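Local atomic coordinates of putative cytochrome P450 hydroxylase (Chondromyces apiculatus DSM 436, PDB entry 6GMF), a protein that binds heme b and probably acts as a cytochrome P450 monooxygenase that oxidises terpenes. Residues I142-G147 / E151-F156; L334-G337 / F342-G345. All blocks are in the same frame, centred on the assembly; numbering follows the deposited sequence.

Interaction 1 of 2, residues I142-G147 / E151-F156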
loop_
_atom_site.group_PDB
_atom_site.type_symbol
_atom_site.label_atom_id
_atom_site.label_comp_id
_atom_site.label_asym_id
_atom_site.label_seq_id
_atom_site.Cartn_x
_atom_site.Cartn_y
_atom_site.Cartn_z
ATOM N N ILE A 142 11.224 3.025 -6.550
ATOM C CA ILE A 142 10.327 3.734 -7.482
ATOM C C ILE A 142 11.052 4.893 -8.165
ATOM O O ILE A 142 10.802 5.150 -9.362
ATOM C CB ILE A 142 8.962 4.127 -6.887
ATOM C CG1 ILE A 142 7.875 4.211 -7.961
ATOM C CG2 ILE A 142 9.042 5.421 -6.081
ATOM C CD1 ILE A 142 7.567 2.877 -8.630
ATOM N N ALA A 143 11.916 5.617 -7.439
ATOM C CA ALA A 143 12.708 6.672 -8.101
ATOM C C ALA A 143 13.589 6.065 -9.210
ATOM O O ALA A 143 13.724 6.623 -10.279
ATOM C CB ALA A 143 13.500 7.402 -7.046
ATOM N N GLU A 144 14.170 4.897 -8.979
ATOM C CA GLU A 144 15.004 4.302 -10.040
ATOM C C GLU A 144 14.119 3.894 -11.214
ATOM O O GLU A 144 14.502 4.108 -12.386
ATOM C CB GLU A 144 15.821 3.141 -9.485
ATOM C CG GLU A 144 16.924 3.704 -8.616
ATOM C CD GLU A 144 17.988 2.757 -8.141
ATOM O OE1 GLU A 144 18.060 1.589 -8.672
ATOM O OE2 GLU A 144 18.732 3.192 -7.220
ATOM N N MET A 145 12.947 3.321 -10.925
ATOM C CA MET A 145 12.038 2.897 -11.997
ATOM C C MET A 145 11.575 4.089 -12.828
ATOM O O MET A 145 11.461 4.004 -14.068
ATOM C CB MET A 145 10.816 2.183 -11.436
ATOM C CG MET A 145 11.139 0.808 -11.000
ATOM S SD MET A 145 9.624 -0.032 -10.474
ATOM C CE MET A 145 8.549 0.200 -11.875
ATOM N N LEU A 146 11.358 5.218 -12.168
ATOM C CA LEU A 146 10.961 6.441 -12.869
ATOM C C LEU A 146 12.118 7.227 -13.505
ATOM O O LEU A 146 11.890 8.292 -14.088
ATOM C CB LEU A 146 10.234 7.329 -11.864
ATOM C CG LEU A 146 8.836 6.861 -11.490
ATOM C CD1 LEU A 146 8.342 7.639 -10.291
ATOM C CD2 LEU A 146 7.868 7.002 -12.660
ATOM N N GLY A 147 13.353 6.775 -13.379
ATOM C CA GLY A 147 14.441 7.432 -14.030
ATOM C C GLY A 147 14.822 8.762 -13.397
ATOM O O GLY A 147 15.314 9.651 -14.091
ATOM N N GLU A 151 20.922 13.688 -8.906
ATOM C CA GLU A 151 20.996 14.956 -8.177
ATOM C C GLU A 151 19.590 15.391 -7.748
ATOM O O GLU A 151 19.448 16.422 -7.082
ATOM C CB GLU A 151 21.712 16.055 -8.973
ATOM C CG GLU A 151 20.979 16.541 -10.209
ATOM C CD GLU A 151 21.201 15.737 -11.499
ATOM O OE1 GLU A 151 21.856 14.677 -11.463
ATOM O OE2 GLU A 151 20.684 16.174 -12.548
ATOM N N ARG A 152 18.554 14.660 -8.202
ATOM C CA ARG A 152 17.140 15.021 -7.850
ATOM C C ARG A 152 16.536 13.966 -6.894
ATOM O O ARG A 152 15.396 14.063 -6.513
ATOM C CB ARG A 152 16.257 15.157 -9.107
ATOM C CG ARG A 152 16.708 16.233 -10.085
ATOM C CD ARG A 152 16.110 17.611 -9.806
ATOM N NE ARG A 152 16.456 18.173 -8.514
ATOM C CZ ARG A 152 17.636 18.739 -8.210
ATOM N NH1 ARG A 152 17.871 19.219 -6.984
ATOM N NH2 ARG A 152 18.585 18.821 -9.140
ATOM N N ARG A 153 17.321 12.989 -6.462
ATOM C CA ARG A 153 16.855 11.930 -5.583
ATOM C C ARG A 153 16.450 12.472 -4.206
ATOM O O ARG A 153 15.497 11.976 -3.617
ATOM C CB ARG A 153 17.931 10.850 -5.423
ATOM C CG ARG A 153 18.281 10.147 -6.725
ATOM C CD ARG A 153 17.220 9.147 -7.106
ATOM N NE ARG A 153 17.323 7.903 -6.336
ATOM C CZ ARG A 153 18.086 6.870 -6.695
ATOM N NH1 ARG A 153 18.127 5.778 -5.948
ATOM N NH2 ARG A 153 18.811 6.943 -7.801
ATOM N N ALA A 154 17.180 13.492 -3.686
ATOM C CA ALA A 154 16.808 14.050 -2.372
ATOM C C ALA A 154 15.512 14.875 -2.455
ATOM O O ALA A 154 14.668 14.778 -1.583
ATOM C CB ALA A 154 17.964 14.835 -1.837
ATOM N N ASP A 155 15.314 15.611 -3.551
ATOM C CA ASP A 155 14.032 16.256 -3.802
ATOM C C ASP A 155 12.930 15.191 -3.874
ATOM O O ASP A 155 11.896 15.333 -3.300
ATOM C CB ASP A 155 13.980 17.060 -5.102
ATOM C CG ASP A 155 14.728 18.373 -5.111
ATOM O OD1 ASP A 155 14.941 18.954 -3.985
ATOM O OD2 ASP A 155 15.083 18.802 -6.224
ATOM N N PHE A 156 13.226 14.052 -4.523
ATOM C CA PHE A 156 12.210 12.996 -4.680
ATOM C C PHE A 156 11.834 12.422 -3.314
ATOM O O PHE A 156 10.667 12.121 -3.032
ATOM C CB PHE A 156 12.717 11.894 -5.599
ATOM C CG PHE A 156 11.664 10.891 -5.990
ATOM C CD1 PHE A 156 11.426 9.781 -5.196
ATOM C CD2 PHE A 156 10.883 11.049 -7.127
ATOM C CE1 PHE A 156 10.524 8.800 -5.568
ATOM C CE2 PHE A 156 9.934 10.098 -7.456
ATOM C CZ PHE A 156 9.744 8.982 -6.667
#
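Ala143 and Phe156 meet in the small apolar core of a helix-loop-helix corner, where helix 136-145 ends and helix 153-163 begins, the pair usually lettered E and F in P450s. The methyl of Ala143 sits over one face of the Phe156 ring, a CH-pi contact with CB 3.8 Å from the ring centroid but offset toward the rim. A small residue suits this place because it lets the aromatic ring lie close to the helix backbone. Phe156 reaches it because its CG is turned anti to the backbone N (chi1 -171°). Ile142, which also touches the heme, comes to the ring from another direction: its CG2 lies at the edge, 3.7 Å from Phe156 CZ. Leu146, one helical turn along, adds a looser contact, its CD1 being 4.1 Å from Phe156 CE2.

Beside this core runs a salt bridge at the partly exposed side. Arg153 bends at chi2 and chi3, passes alongside Ala143 CB, and donates from NH1 to Glu144 OE2 at 2.9 Å. The bond is bent (145° at the hydrogen), uses the anti lone pair of OE2, and leaves the guanidinium and carboxylate planes 75° apart. The other oxygen of Glu144 is paired with Arg109, so two arginines share this carboxylate.

Gly147 ends the first helix in a Schellman motif, its positive phi suiting glycine, and starts the turn to the second. Around the corner, Leu231 of helix 220-251 and Phe189 of helix 177-198 both pack on Leu146 and Phe156, and helix 204-210 also touches Leu146.

Interaction 2 of 2, residues L334-G337 / F342-G345. With HEM (protoporphyrin IX containing Fe), chain B.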
loop_
_atom_site.group_PDB
_atom_site.type_symbol
_atom_site.label_atom_id
_atom_site.label_comp_id
_atom_site.label_asym_id
_atom_site.label_seq_id
_atom_site.Cartn_x
_atom_site.Cartn_y
_atom_site.Cartn_z
ATOM N N LEU A 334 -7.746 -10.144 0.716
ATOM C CA LEU A 334 -8.118 -8.978 -0.102
ATOM C C LEU A 334 -7.188 -7.756 0.139
ATOM O O LEU A 334 -7.555 -6.621 -0.116
ATOM C CB LEU A 334 -9.544 -8.598 0.271
ATOM C CG LEU A 334 -10.589 -9.679 0.037
ATOM C CD1 LEU A 334 -11.980 -9.136 0.363
ATOM C CD2 LEU A 334 -10.538 -10.139 -1.399
ATOM N N ALA A 335 -5.967 -7.981 0.615
ATOM C CA ALA A 335 -5.037 -6.892 0.929
ATOM C C ALA A 335 -4.749 -6.024 -0.306
ATOM O O ALA A 335 -4.429 -4.854 -0.123
ATOM C CB ALA A 335 -3.766 -7.376 1.549
ATOM N N PHE A 336 -4.771 -6.612 -1.522
ATOM C CA PHE A 336 -4.492 -5.899 -2.750
ATOM C C PHE A 336 -5.778 -5.506 -3.483
ATOM O O PHE A 336 -5.725 -5.112 -4.650
ATOM C CB PHE A 336 -3.580 -6.769 -3.629
ATOM C CG PHE A 336 -2.157 -6.843 -3.162
ATOM C CD1 PHE A 336 -1.414 -5.696 -2.971
ATOM C CD2 PHE A 336 -1.532 -8.058 -2.916
ATOM C CE1 PHE A 336 -0.097 -5.716 -2.586
ATOM C CE2 PHE A 336 -0.214 -8.089 -2.507
ATOM C CZ PHE A 336 0.521 -6.931 -2.356
ATOM N N GLY A 337 -6.933 -5.625 -2.819
ATOM C CA GLY A 337 -8.201 -5.468 -3.429
ATOM C C GLY A 337 -8.589 -6.677 -4.269
ATOM O O GLY A 337 -8.177 -7.805 -4.007
ATOM N N PHE A 342 -7.670 -4.075 -8.856
ATOM C CA PHE A 342 -6.672 -4.850 -8.141
ATOM C C PHE A 342 -5.299 -4.186 -8.301
ATOM O O PHE A 342 -4.852 -3.916 -9.392
ATOM C CB PHE A 342 -6.638 -6.273 -8.705
ATOM C CG PHE A 342 -5.697 -7.204 -7.981
ATOM C CD1 PHE A 342 -6.083 -7.933 -6.855
ATOM C CD2 PHE A 342 -4.387 -7.315 -8.423
ATOM C CE1 PHE A 342 -5.186 -8.761 -6.203
ATOM C CE2 PHE A 342 -3.486 -8.113 -7.748
ATOM C CZ PHE A 342 -3.885 -8.824 -6.636
ATOM N N CYS A 343 -4.542 -4.131 -7.204
ATOM C CA CYS A 343 -3.311 -3.405 -7.113
ATOM C C CYS A 343 -2.381 -3.747 -8.288
ATOM O O CYS A 343 -1.897 -4.916 -8.402
ATOM C CB CYS A 343 -2.606 -3.760 -5.807
ATOM S SG CYS A 343 -1.064 -2.875 -5.576
ATOM N N ILE A 344 -2.039 -2.753 -9.090
ATOM C CA ILE A 344 -1.058 -2.883 -10.159
ATOM C C ILE A 344 0.331 -3.198 -9.588
ATOM O O ILE A 344 1.184 -3.890 -10.220
ATOM C CB ILE A 344 -1.068 -1.595 -10.999
ATOM C CG1 ILE A 344 -2.346 -1.543 -11.834
ATOM C CG2 ILE A 344 0.168 -1.434 -11.879
ATOM C CD1 ILE A 344 -2.575 -0.248 -12.543
ATOM N N GLY A 345 0.621 -2.688 -8.392
ATOM C CA GLY A 345 1.886 -2.878 -7.749
ATOM C C GLY A 345 2.057 -4.173 -6.992
ATOM O O GLY A 345 3.100 -4.323 -6.383
HETATM C CHA HEM B . -4.473 -0.278 -6.114
HETATM C CHB HEM B . -3.110 -2.124 -1.994
HETATM C CHC HEM B . 1.498 -1.416 -3.294
HETATM C CHD HEM B . 0.111 0.790 -7.251
HETATM C C1A HEM B . -4.495 -0.887 -4.881
HETATM C C2A HEM B . -5.705 -1.357 -4.299
HETATM C C3A HEM B . -5.313 -1.862 -3.101
HETATM C C4A HEM B . -3.905 -1.722 -3.016
HETATM C CMA HEM B . -6.162 -2.432 -1.990
HETATM C CAA HEM B . -7.111 -1.305 -4.830
HETATM C CBA HEM B . -7.798 0.073 -4.628
HETATM C CGA HEM B . -9.257 0.077 -5.035
HETATM O O1A HEM B . -9.828 -0.993 -5.367
HETATM O O2A HEM B . -9.840 1.202 -4.888
HETATM C C1B HEM B . -1.707 -2.090 -1.952
HETATM C C2B HEM B . -0.886 -2.633 -0.901
HETATM C C3B HEM B . 0.417 -2.436 -1.234
HETATM C C4B HEM B . 0.392 -1.776 -2.542
HETATM C CMB HEM B . -1.468 -3.254 0.304
HETATM C CAB HEM B . 1.699 -2.848 -0.543
HETATM C CBB HEM B . 1.677 -3.815 0.316
HETATM C C1C HEM B . 1.574 -0.810 -4.498
HETATM C C2C HEM B . 2.799 -0.451 -5.157
HETATM C C3C HEM B . 2.351 0.185 -6.303
HETATM C C4C HEM B . 0.940 0.244 -6.293
HETATM C CMC HEM B . 4.186 -0.875 -4.767
HETATM C CAC HEM B . 3.116 0.748 -7.416
HETATM C CBC HEM B . 4.411 0.957 -7.412
HETATM C C1D HEM B . -1.256 0.695 -7.229
HETATM C C2D HEM B . -2.111 1.303 -8.290
HETATM C C3D HEM B . -3.386 0.989 -7.981
HETATM C C4D HEM B . -3.319 0.205 -6.743
HETATM C CMD HEM B . -1.520 2.070 -9.462
HETATM C CAD HEM B . -4.614 1.383 -8.753
HETATM C CBD HEM B . -5.137 0.338 -9.752
HETATM C CGD HEM B . -6.436 0.747 -10.415
HETATM O O1D HEM B . -6.724 0.163 -11.473
HETATM O O2D HEM B . -7.179 1.612 -9.882
HETATM N NA HEM B . -3.384 -1.126 -4.087
HETATM N NB HEM B . -0.885 -1.619 -2.882
HETATM N NC HEM B . 0.454 -0.349 -5.163
HETATM N ND HEM B . -2.063 0.105 -6.281
HETATM FE FE HEM B . -1.494 -0.835 -4.675
HETATM O O HOH W 1 -1.733 1.117 -3.597
#
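With chi1 at -179°, Cys343 carries SG to the far side of CB from its own N and onto the heme iron, while Phe336 (chi1 -74°) swings its ring in beside it. Phe336 CD1 lies 3.6 Å from Cys343 CB. This is the cysteine-ligand loop of the P450 fold, the Phe-Gly...Cys-x-Gly signature just before helix 346-363. Cysteine suits its place because its sulfur is the axial ligand characteristic of P450s: SG binds the iron, HEM FE, at 2.3 Å and makes an oblique sulfur-aromatic contact with the Phe336 ring. The two arms of the loop are joined by a nearly straight backbone bond from Cys343 N to Phe336 O (3.0 Å, 163°), lying in the carbonyl plane.

Phe336 turns its ring edge to the porphyrin, with CE1 3.6 Å from HEM C3B, an apolar fit to a vinyl-bearing pyrrole. Phe342 packs its ring rim on Phe336, Phe342 CE1 lying 3.6 Å from Phe336 CB; Phe336 O stands over the ring face and Gly337 O at its edge. Glycine suits position 337 because phi is positive and a CB there would be crowded by HEM CAA. Gly345, with no side chain, brings its CA to 3.4 Å from HEM C3C. Across the porphyrin from Cys343, a water oxygen occupies the sixth position, 2.2 Å from HEM FE.

From the N terminus, interaction 1 comes first: it brings together helices 136-145 and 153-163 and closes the short connection 146-152 between them. The chain then passes through helices 177-198, 204-210, 220-251, 253-261 and 266-276, strands of the mixed sheet and helix 308-312 before interaction 2 closes a second small loop, of four residues including the heme-binding His341, ahead of helix 346-363. The contacts follow in series and neither nest nor cross. The centres of interaction 1 and interaction 2 lie about 24 Å apart, and the two do not touch. The heme relates them: interaction 2 supplies its axial ligand, whereas interaction 1 stands farther from the protein's centre and meets the cofactor through Ile142.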